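Local coordinates for protein spermidine N(1)-acetyltransferase (Vibrio cholerae serotype O1, PDB 7KWJ) that transfers an acetyl group from acetyl-CoA to the primary amino groups of spermidine and spermine, protecting the cell against polyamine toxicity, at residues K129-Y134 against K159-L164. The protein carries 10 engineered substitutions. Sequence-based numbering, arbitrary orientation.
Sequences KAVHLY and KRMYIL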
ATOM      1  N   LYS B 129      25.611  23.312 -38.228  1.00 68.12           N
ATOM      2  CA  LYS B 129      25.133  24.562 -37.647  1.00 68.54           C
ATOM      3  C   LYS B 129      25.163  24.501 -36.126  1.00 63.24           C
ATOM      4  O   LYS B 129      25.551  25.472 -35.464  1.00 67.29           O
ATOM      5  CB  LYS B 129      23.720  24.865 -38.148  1.00 75.25           C
ATOM      6  CG  LYS B 129      23.105  26.137 -37.575  1.00 81.28           C
ATOM      7  CD  LYS B 129      23.950  27.361 -37.889  1.00 73.08           C
ATOM      8  N   ALA B 130      24.763  23.365 -35.552  1.00 61.46           N
ATOM      9  CA  ALA B 130      24.778  23.226 -34.100  1.00 64.79           C
ATOM     10  C   ALA B 130      26.198  23.041 -33.578  1.00 59.84           C
ATOM     11  O   ALA B 130      26.553  23.583 -32.526  1.00 56.96           O
ATOM     12  CB  ALA B 130      23.895  22.052 -33.678  1.00 58.96           C
ATOM     13  N   VAL B 131      27.024  22.281 -34.301  1.00 53.92           N
ATOM     14  CA  VAL B 131      28.397  22.040 -33.859  1.00 62.97           C
ATOM     15  C   VAL B 131      29.155  23.358 -33.752  1.00 62.87           C
ATOM     16  O   VAL B 131      29.712  23.696 -32.701  1.00 58.56           O
ATOM     17  CB  VAL B 131      29.107  21.063 -34.813  1.00 62.26           C
ATOM     18  CG1 VAL B 131      30.551  20.851 -34.378  1.00 64.22           C
ATOM     19  CG2 VAL B 131      28.360  19.740 -34.871  1.00 52.12           C
ATOM     20  N   HIS B 132      29.186  24.123 -34.846  1.00 68.87           N
ATOM     21  CA  HIS B 132      29.916  25.386 -34.839  1.00 72.36           C
ATOM     22  C   HIS B 132      29.327  26.366 -33.834  1.00 60.53           C
ATOM     23  O   HIS B 132      30.059  27.181 -33.262  1.00 64.17           O
ATOM     24  CB  HIS B 132      29.918  25.995 -36.241  1.00 75.41           C
ATOM     25  CG  HIS B 132      30.598  25.144 -37.268  1.00 89.58           C
ATOM     26  ND1 HIS B 132      31.654  24.312 -36.963  1.00 89.23           N
ATOM     27  CD2 HIS B 132      30.367  24.988 -38.593  1.00 93.00           C
ATOM     28  CE1 HIS B 132      32.048  23.684 -38.057  1.00 90.57           C
ATOM     29  NE2 HIS B 132      31.283  24.076 -39.060  1.00 92.94           N
ATOM     30  N   LEU B 133      28.014  26.303 -33.602  1.00 54.29           N
ATOM     31  CA  LEU B 133      27.396  27.183 -32.616  1.00 56.96           C
ATOM     32  C   LEU B 133      27.943  26.908 -31.220  1.00 60.33           C
ATOM     33  O   LEU B 133      28.336  27.834 -30.500  1.00 63.59           O
ATOM     34  CB  LEU B 133      25.877  27.012 -32.644  1.00 58.91           C
ATOM     35  CG  LEU B 133      25.101  27.727 -31.536  1.00 58.48           C
ATOM     36  CD1 LEU B 133      25.359  29.225 -31.569  1.00 64.09           C
ATOM     37  CD2 LEU B 133      23.618  27.435 -31.659  1.00 54.45           C
ATOM     38  N   TYR B 134      27.973  25.635 -30.819  1.00 59.15           N
ATOM     39  CA  TYR B 134      28.490  25.293 -29.498  1.00 64.07           C
ATOM     40  C   TYR B 134      29.971  25.625 -29.384  1.00 54.58           C
ATOM     41  O   TYR B 134      30.444  26.032 -28.315  1.00 56.62           O
ATOM     42  CB  TYR B 134      28.249  23.811 -29.209  1.00 61.57           C
ATOM     43  CG  TYR B 134      26.788  23.425 -29.141  1.00 56.95           C
ATOM     44  CD1 TYR B 134      25.879  24.182 -28.414  1.00 57.66           C
ATOM     45  CD2 TYR B 134      26.316  22.303 -29.808  1.00 61.67           C
ATOM     46  CE1 TYR B 134      24.544  23.831 -28.352  1.00 55.68           C
ATOM     47  CE2 TYR B 134      24.984  21.944 -29.751  1.00 49.68           C
ATOM     48  CZ  TYR B 134      24.102  22.712 -29.023  1.00 53.64           C
ATOM     49  OH  TYR B 134      22.772  22.358 -28.963  1.00 61.66           O
ATOM     50  N   LYS B 159      29.079  14.169 -32.523  1.00 46.18           N
ATOM     51  CA  LYS B 159      30.168  14.773 -31.771  1.00 43.28           C
ATOM     52  C   LYS B 159      29.802  14.845 -30.297  1.00 35.98           C
ATOM     53  O   LYS B 159      28.670  15.183 -29.939  1.00 42.88           O
ATOM     54  CB  LYS B 159      30.466  16.181 -32.290  1.00 49.09           C
ATOM     55  CG  LYS B 159      30.865  16.253 -33.755  1.00 49.45           C
ATOM     56  CD  LYS B 159      32.338  15.944 -33.949  1.00 52.94           C
ATOM     57  CE  LYS B 159      32.741  16.053 -35.411  1.00 50.95           C
ATOM     58  NZ  LYS B 159      34.202  15.848 -35.611  1.00 60.58           N
ATOM     59  N   ARG B 160      30.762  14.515 -29.441  1.00 43.58           N
ATOM     60  CA  ARG B 160      30.667  14.775 -28.010  1.00 51.78           C
ATOM     61  C   ARG B 160      31.585  15.949 -27.693  1.00 46.78           C
ATOM     62  O   ARG B 160      32.797  15.873 -27.925  1.00 44.22           O
ATOM     63  CB  ARG B 160      31.049  13.544 -27.192  1.00 41.81           C
ATOM     64  CG  ARG B 160      30.891  13.728 -25.686  1.00 41.87           C
ATOM     65  CD  ARG B 160      31.434  12.531 -24.923  1.00 58.54           C
ATOM     66  NE  ARG B 160      31.764  12.859 -23.536  1.00 57.49           N
ATOM     67  CZ  ARG B 160      30.962  12.657 -22.494  1.00 43.95           C
ATOM     68  NH1 ARG B 160      29.759  12.122 -22.655  1.00 59.90           N
ATOM     69  NH2 ARG B 160      31.370  12.993 -21.279  1.00 55.40           N
ATOM     70  N   MET B 161      31.008  17.031 -27.179  1.00 46.26           N
ATOM     71  CA  MET B 161      31.740  18.261 -26.922  1.00 51.91           C
ATOM     72  C   MET B 161      31.525  18.688 -25.478  1.00 50.38           C
ATOM     73  O   MET B 161      30.468  18.436 -24.894  1.00 49.92           O
ATOM     74  CB  MET B 161      31.299  19.367 -27.886  1.00 46.58           C
ATOM     75  CG  MET B 161      31.274  18.910 -29.337  1.00 43.40           C
ATOM     76  SD  MET B 161      31.142  20.263 -30.516  1.00 67.64           S
ATOM     77  CE  MET B 161      29.443  20.752 -30.263  1.00 62.93           C
ATOM     78  N   TYR B 162      32.538  19.341 -24.906  1.00 48.65           N
ATOM     79  CA  TYR B 162      32.553  19.637 -23.481  1.00 49.39           C
ATOM     80  C   TYR B 162      33.042  21.058 -23.238  1.00 53.66           C
ATOM     81  O   TYR B 162      33.591  21.719 -24.122  1.00 43.26           O
ATOM     82  CB  TYR B 162      33.454  18.663 -22.718  1.00 42.92           C
ATOM     83  CG  TYR B 162      34.926  18.963 -22.886  1.00 43.35           C
ATOM     84  CD1 TYR B 162      35.624  19.686 -21.927  1.00 43.93           C
ATOM     85  CD2 TYR B 162      35.614  18.535 -24.011  1.00 52.17           C
ATOM     86  CE1 TYR B 162      36.968  19.966 -22.081  1.00 43.16           C
ATOM     87  CE2 TYR B 162      36.958  18.809 -24.174  1.00 48.70           C
ATOM     88  CZ  TYR B 162      37.631  19.526 -23.209  1.00 49.72           C
ATOM     89  OH  TYR B 162      38.970  19.799 -23.370  1.00 47.31           O
ATOM     90  N   ILE B 163      32.841  21.510 -22.002  1.00 41.82           N
ATOM     91  CA  ILE B 163      33.383  22.772 -21.514  1.00 33.79           C
ATOM     92  C   ILE B 163      33.600  22.630 -20.014  1.00 45.66           C
ATOM     93  O   ILE B 163      32.750  22.085 -19.303  1.00 43.23           O
ATOM     94  CB  ILE B 163      32.455  23.961 -21.839  1.00 41.62           C
ATOM     95  CG1 ILE B 163      33.115  25.276 -21.418  1.00 37.27           C
ATOM     96  CG2 ILE B 163      31.112  23.794 -21.144  1.00 45.51           C
ATOM     97  CD1 ILE B 163      32.315  26.505 -21.783  1.00 48.52           C
ATOM     98  N   LEU B 164      34.741  23.116 -19.535  1.00 48.03           N
ATOM     99  CA  LEU B 164      35.131  22.947 -18.143  1.00 41.08           C
ATOM    100  C   LEU B 164      34.811  24.195 -17.331  1.00 38.64           C
ATOM    101  O   LEU B 164      34.799  25.315 -17.848  1.00 43.49           O
ATOM    102  CB  LEU B 164      36.623  22.626 -18.035  1.00 45.96           C
ATOM    103  CG  LEU B 164      37.059  21.319 -18.697  1.00 44.67           C
ATOM    104  CD1 LEU B 164      38.559  21.121 -18.555  1.00 38.59           C
ATOM    105  CD2 LEU B 164      36.304  20.137 -18.110  1.00 49.32           C
TER
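Met-161 reaches from strand 155-164 to helix 128-136 and fits its thioether between Val-131 and Tyr-134, one helical turn apart. Its chain bends at the last torsion (chi3 -72°), which turns the methyl CE onto Tyr-134: CE lies 3.4 Å from Tyr-134 CB and 3.5 Å from Tyr-134 CD2, at the ring edge near its plane rather than over a face. The same methyl comes within 3.8 Å of Val-131 O, while the sulfur SD rests 4.0 Å from Val-131 CG1. Helix and strand segments run nearly parallel, at 17°, with axes 10.4 Å apart, a gap spanned largely by this one methionine. Val-123 of the adjoining strand 118-124 packs on both Met-161 and Tyr-134. Packing is looser towards Lys-159, where only the aliphatic CG comes near, 4.4 Å from Val-131 CG2; its ammonium turns off to a salt bridge with Glu-141 and a hydrogen bond with His-144. The helix supplies acetyl-CoA-binding residues of the GNAT fold, and Tyr-134 is the probable proton donor, its side chain close to Ile-87 and Phe-85. The side-chain contacts are apolar: Met-161 meets the tyrosine at CB and the near ring edge, and the strand segment makes no polar bond to its hydroxyl.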